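Local coordinates for protein lasso peptide isopeptidase AtxE2 (Asticcacaulis excentricus, PDB 5TXE) that hydrolyses the isopeptide bond of the lasso peptides astexin-2 and astexin-3, recognising their knotted shape and turning them into linear peptides, at residues E41-S53 with V70-N82. The protein carries 1 engineered substitution. Residues are numbered along the deposited sequence; the frame is centred on the assembly and turned at random.
Sequences EVLVRLADIGTMS and VAFQVRQADPVTN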
loop_
_atom_site.group_PDB
_atom_site.type_symbol
_atom_site.label_atom_id
_atom_site.label_comp_id
_atom_site.label_asym_id
_atom_site.label_seq_id
_atom_site.Cartn_x
_atom_site.Cartn_y
_atom_site.Cartn_z
ATOM N N GLU A 41 17.103 1.002 12.860
ATOM C CA GLU A 41 17.692 2.328 12.509
ATOM C C GLU A 41 18.073 2.396 11.028
ATOM O O GLU A 41 17.865 3.403 10.383
ATOM C CB GLU A 41 18.897 2.672 13.451
ATOM C CG GLU A 41 18.513 3.073 14.921
ATOM C CD GLU A 41 18.003 1.899 15.821
ATOM O OE1 GLU A 41 18.329 0.677 15.552
ATOM O OE2 GLU A 41 17.232 2.175 16.817
ATOM N N VAL A 42 18.580 1.294 10.482
ATOM C CA VAL A 42 18.923 1.239 9.072
ATOM C C VAL A 42 17.647 1.179 8.230
ATOM O O VAL A 42 17.499 1.922 7.275
ATOM C CB VAL A 42 19.855 0.026 8.763
ATOM C CG1 VAL A 42 20.180 -0.069 7.271
ATOM C CG2 VAL A 42 21.157 0.157 9.554
ATOM N N LEU A 43 16.712 0.309 8.617
ATOM C CA LEU A 43 15.505 0.086 7.824
ATOM C C LEU A 43 14.649 1.343 7.704
ATOM O O LEU A 43 14.175 1.698 6.627
ATOM C CB LEU A 43 14.685 -1.030 8.452
ATOM C CG LEU A 43 13.382 -1.387 7.764
ATOM C CD1 LEU A 43 13.685 -1.877 6.347
ATOM C CD2 LEU A 43 12.609 -2.449 8.544
ATOM N N VAL A 44 14.437 2.036 8.812
ATOM C CA VAL A 44 13.564 3.184 8.759
ATOM C C VAL A 44 14.157 4.285 7.877
ATOM O O VAL A 44 13.413 5.078 7.297
ATOM C CB VAL A 44 13.210 3.714 10.168
ATOM C CG1 VAL A 44 14.394 4.405 10.819
ATOM C CG2 VAL A 44 12.095 4.756 10.090
ATOM N N ARG A 45 15.480 4.318 7.725
ATOM C CA ARG A 45 16.100 5.331 6.880
ATOM C C ARG A 45 16.253 4.945 5.400
ATOM O O ARG A 45 16.787 5.732 4.634
ATOM C CB ARG A 45 17.477 5.654 7.436
ATOM C CG ARG A 45 17.472 6.373 8.778
ATOM C CD ARG A 45 18.903 6.549 9.272
ATOM N NE ARG A 45 18.999 7.478 10.381
ATOM C CZ ARG A 45 18.795 7.156 11.637
ATOM N NH1 ARG A 45 18.450 5.921 11.972
ATOM N NH2 ARG A 45 18.942 8.074 12.572
ATOM N N LEU A 46 15.864 3.739 5.002
ATOM C CA LEU A 46 15.956 3.366 3.537
ATOM C C LEU A 46 14.974 4.183 2.746
ATOM O O LEU A 46 13.762 4.167 3.028
ATOM C CB LEU A 46 15.712 1.881 3.327
ATOM C CG LEU A 46 16.781 0.947 3.925
ATOM C CD1 LEU A 46 16.408 -0.523 3.813
ATOM C CD2 LEU A 46 18.127 1.168 3.260
ATOM N N ALA A 47 15.491 4.951 1.788
ATOM C CA ALA A 47 14.694 5.861 1.009
ATOM C C ALA A 47 13.733 5.118 0.110
ATOM O O ALA A 47 13.878 3.899 -0.066
ATOM C CB ALA A 47 15.601 6.720 0.168
ATOM N N ASP A 48 12.730 5.845 -0.375
ATOM C CA ASP A 48 11.681 5.291 -1.217
ATOM C C ASP A 48 11.330 6.288 -2.338
ATOM O O ASP A 48 11.739 7.460 -2.318
ATOM C CB ASP A 48 10.432 4.922 -0.391
ATOM C CG ASP A 48 9.683 3.636 -0.942
ATOM O OD1 ASP A 48 10.065 3.025 -2.012
ATOM O OD2 ASP A 48 8.667 3.245 -0.301
ATOM N N ILE A 49 10.622 5.779 -3.338
ATOM C CA ILE A 49 10.156 6.554 -4.471
ATOM C C ILE A 49 8.695 6.256 -4.685
ATOM O O ILE A 49 8.318 5.091 -4.870
ATOM C CB ILE A 49 10.913 6.133 -5.746
ATOM C CG1 ILE A 49 12.392 6.460 -5.612
ATOM C CG2 ILE A 49 10.331 6.834 -6.951
ATOM C CD1 ILE A 49 13.282 5.740 -6.614
ATOM N N GLY A 50 7.854 7.272 -4.575
ATOM C CA GLY A 50 6.388 7.093 -4.727
ATOM C C GLY A 50 5.686 6.546 -3.479
ATOM O O GLY A 50 6.291 6.337 -2.450
ATOM N N THR A 51 4.392 6.299 -3.585
ATOM C CA THR A 51 3.602 5.863 -2.440
ATOM C C THR A 51 4.089 4.523 -1.939
ATOM O O THR A 51 4.718 3.710 -2.671
ATOM C CB THR A 51 2.064 5.875 -2.792
ATOM O OG1 THR A 51 1.260 5.714 -1.639
ATOM C CG2 THR A 51 1.687 4.812 -3.799
ATOM N N MET A 52 3.729 4.264 -0.702
ATOM C CA MET A 52 4.208 3.107 0.006
ATOM C C MET A 52 4.011 1.823 -0.764
ATOM O O MET A 52 4.932 1.053 -0.907
ATOM C CB MET A 52 3.501 2.955 1.350
ATOM C CG MET A 52 3.842 4.107 2.290
ATOM S SD MET A 52 3.229 3.821 3.981
ATOM C CE MET A 52 3.342 2.014 4.057
ATOM N N SER A 53 2.805 1.601 -1.231
ATOM C CA SER A 53 2.471 0.367 -1.887
ATOM C C SER A 53 2.248 0.666 -3.341
ATOM O O SER A 53 1.234 1.194 -3.705
ATOM C CB SER A 53 1.211 -0.234 -1.264
ATOM O OG SER A 53 0.766 -1.320 -2.047
ATOM N N VAL A 70 14.657 11.292 -16.779
ATOM C CA VAL A 70 13.546 10.825 -15.966
ATOM C C VAL A 70 13.504 11.654 -14.685
ATOM O O VAL A 70 14.527 11.895 -14.061
ATOM C CB VAL A 70 13.638 9.330 -15.654
ATOM C CG1 VAL A 70 14.906 8.953 -14.929
ATOM C CG2 VAL A 70 12.410 8.882 -14.870
ATOM N N ALA A 71 12.313 12.100 -14.324
ATOM C CA ALA A 71 12.080 12.881 -13.122
ATOM C C ALA A 71 11.184 12.086 -12.158
ATOM O O ALA A 71 10.237 11.395 -12.578
ATOM C CB ALA A 71 11.407 14.197 -13.485
ATOM N N PHE A 72 11.494 12.192 -10.871
ATOM C CA PHE A 72 10.817 11.426 -9.840
ATOM C C PHE A 72 11.172 12.007 -8.475
ATOM O O PHE A 72 12.198 12.671 -8.348
ATOM C CB PHE A 72 11.265 9.966 -9.894
ATOM C CG PHE A 72 12.764 9.774 -9.810
ATOM C CD1 PHE A 72 13.557 9.993 -10.896
ATOM C CD2 PHE A 72 13.367 9.397 -8.630
ATOM C CE1 PHE A 72 14.933 9.804 -10.820
ATOM C CE2 PHE A 72 14.728 9.238 -8.529
ATOM C CZ PHE A 72 15.524 9.434 -9.635
ATOM N N GLN A 73 10.330 11.733 -7.468
ATOM C CA GLN A 73 10.525 12.153 -6.078
ATOM C C GLN A 73 11.067 11.073 -5.211
ATOM O O GLN A 73 10.624 9.921 -5.272
ATOM C CB GLN A 73 9.229 12.650 -5.481
ATOM C CG GLN A 73 9.385 13.278 -4.117
ATOM C CD GLN A 73 8.026 13.405 -3.449
ATOM O OE1 GLN A 73 7.496 14.537 -3.203
ATOM N NE2 GLN A 73 7.401 12.231 -3.206
ATOM N N VAL A 74 12.066 11.448 -4.412
ATOM C CA VAL A 74 12.686 10.560 -3.412
ATOM C C VAL A 74 12.318 11.045 -2.030
ATOM O O VAL A 74 12.284 12.236 -1.779
ATOM C CB VAL A 74 14.238 10.483 -3.517
ATOM C CG1 VAL A 74 14.789 9.597 -2.419
ATOM C CG2 VAL A 74 14.667 9.849 -4.845
ATOM N N ARG A 75 11.970 10.105 -1.172
ATOM C CA ARG A 75 11.581 10.405 0.181
ATOM C C ARG A 75 12.519 9.638 1.070
ATOM O O ARG A 75 12.766 8.435 0.879
ATOM C CB ARG A 75 10.163 9.893 0.458
ATOM C CG ARG A 75 9.739 10.071 1.903
ATOM C CD ARG A 75 8.312 9.580 2.148
ATOM N NE ARG A 75 8.164 8.148 1.957
ATOM C CZ ARG A 75 8.619 7.216 2.778
ATOM N NH1 ARG A 75 9.243 7.515 3.909
ATOM N NH2 ARG A 75 8.428 5.947 2.469
ATOM N N GLN A 76 13.028 10.332 2.061
ATOM C CA GLN A 76 13.856 9.690 3.034
ATOM C C GLN A 76 13.552 10.129 4.472
ATOM O O GLN A 76 13.554 11.299 4.822
ATOM C CB GLN A 76 15.313 9.928 2.728
ATOM C CG GLN A 76 16.198 9.012 3.588
ATOM C CD GLN A 76 17.575 8.829 3.034
ATOM O OE1 GLN A 76 17.894 9.234 1.903
ATOM N NE2 GLN A 76 18.405 8.230 3.823
ATOM N N ALA A 77 13.346 9.142 5.316
ATOM C CA ALA A 77 12.839 9.389 6.666
ATOM C C ALA A 77 13.977 9.573 7.642
ATOM O O ALA A 77 14.975 8.838 7.597
ATOM C CB ALA A 77 11.956 8.208 7.099
ATOM N N ASP A 78 13.781 10.499 8.575
ATOM C CA ASP A 78 14.772 10.769 9.609
ATOM C C ASP A 78 14.073 10.726 10.942
ATOM O O ASP A 78 13.301 11.623 11.253
ATOM C CB ASP A 78 15.414 12.142 9.404
ATOM C CG ASP A 78 16.476 12.470 10.499
ATOM O OD1 ASP A 78 16.651 11.711 11.492
ATOM O OD2 ASP A 78 17.169 13.498 10.351
ATOM N N PRO A 79 14.347 9.693 11.743
ATOM C CA PRO A 79 13.631 9.475 12.994
ATOM C C PRO A 79 14.123 10.347 14.145
ATOM O O PRO A 79 13.412 10.505 15.123
ATOM C CB PRO A 79 13.853 7.998 13.277
ATOM C CG PRO A 79 15.131 7.682 12.605
ATOM C CD PRO A 79 15.241 8.581 11.413
ATOM N N VAL A 80 15.268 11.009 13.971
ATOM C CA VAL A 80 15.771 11.907 15.008
ATOM C C VAL A 80 15.064 13.227 14.904
ATOM O O VAL A 80 14.577 13.758 15.906
ATOM C CB VAL A 80 17.292 12.065 14.912
ATOM C CG1 VAL A 80 17.813 13.104 15.917
ATOM C CG2 VAL A 80 17.966 10.721 15.193
ATOM N N THR A 81 14.967 13.775 13.697
ATOM C CA THR A 81 14.229 15.021 13.510
ATOM C C THR A 81 12.772 14.724 13.367
ATOM O O THR A 81 11.955 15.642 13.447
ATOM C CB THR A 81 14.590 15.763 12.193
ATOM O OG1 THR A 81 14.402 14.840 11.082
ATOM C CG2 THR A 81 16.015 16.253 12.240
ATOM N N ASN A 82 12.420 13.458 13.168
ATOM C CA ASN A 82 11.008 13.044 13.016
ATOM C C ASN A 82 10.343 13.695 11.828
ATOM O O ASN A 82 9.237 14.170 11.894
ATOM C CB ASN A 82 10.161 13.239 14.283
ATOM C CG ASN A 82 8.807 12.542 14.160
ATOM O OD1 ASN A 82 8.706 11.497 13.517
ATOM N ND2 ASN A 82 7.752 13.133 14.727
HETATM O O HOH W 1 13.194 6.480 4.737
HETATM O O HOH W 2 19.181 10.643 11.741
HETATM O O HOH W 3 6.902 5.124 0.251
HETATM O O HOH W 4 8.726 9.777 -3.048
HETATM O O HOH W 5 8.059 8.085 -1.032
#
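D48 and R75 face each other as an antiparallel hydrogen-bonded pair, D48 N giving to R75 O and R75 N to D48 O, each at 2.9 Å. Their side chains share one side of the sheet: R75 NH2 lies 3.6 Å from D48 CB and makes a long salt bridge to D48 OD2 at 3.9 Å, the carboxylate and guanidinium planes 76° apart. A water in the guanidinium plane joins R75 NH2 to D48 OD2 and G50 O, a second links R75 NE to G50 O, and R75 NH1 is hydrogen-bonded to N84 OD1. On the other side I49 sets CG1 against V74 CG2 and CD1 against the F72 ring, where L374 also packs.

The short strand 48-49 adds along strand 69-78 in an antiparallel sheet of the N-terminal beta-propeller, the domain that in prolyl oligopeptidase relatives sits over the alpha/beta-hydrolase domain. Further along, a water takes the place of direct pairing, donating to V44 O and L46 O and accepting from A77 N.

Near P79, R45 runs extended from CG to NE (chi2 176°, chi3 167°), which brings its guanidinium beneath P79 CG, 3.6 Å above the plane and offset toward the rim. R45 NH1 donates to E41 O at 3.0 Å, the oxygen almost within the guanidinium plane, and R45 NH2 reaches D78 OD1 through a water. That same OD1 accepts from V80 N in an Asx turn. A leucine in place of R45 would probably leave E41 O and the bridging water without their donor and P79 without its flat partner. V44 CG1 meets P79 CG at 3.8 Å.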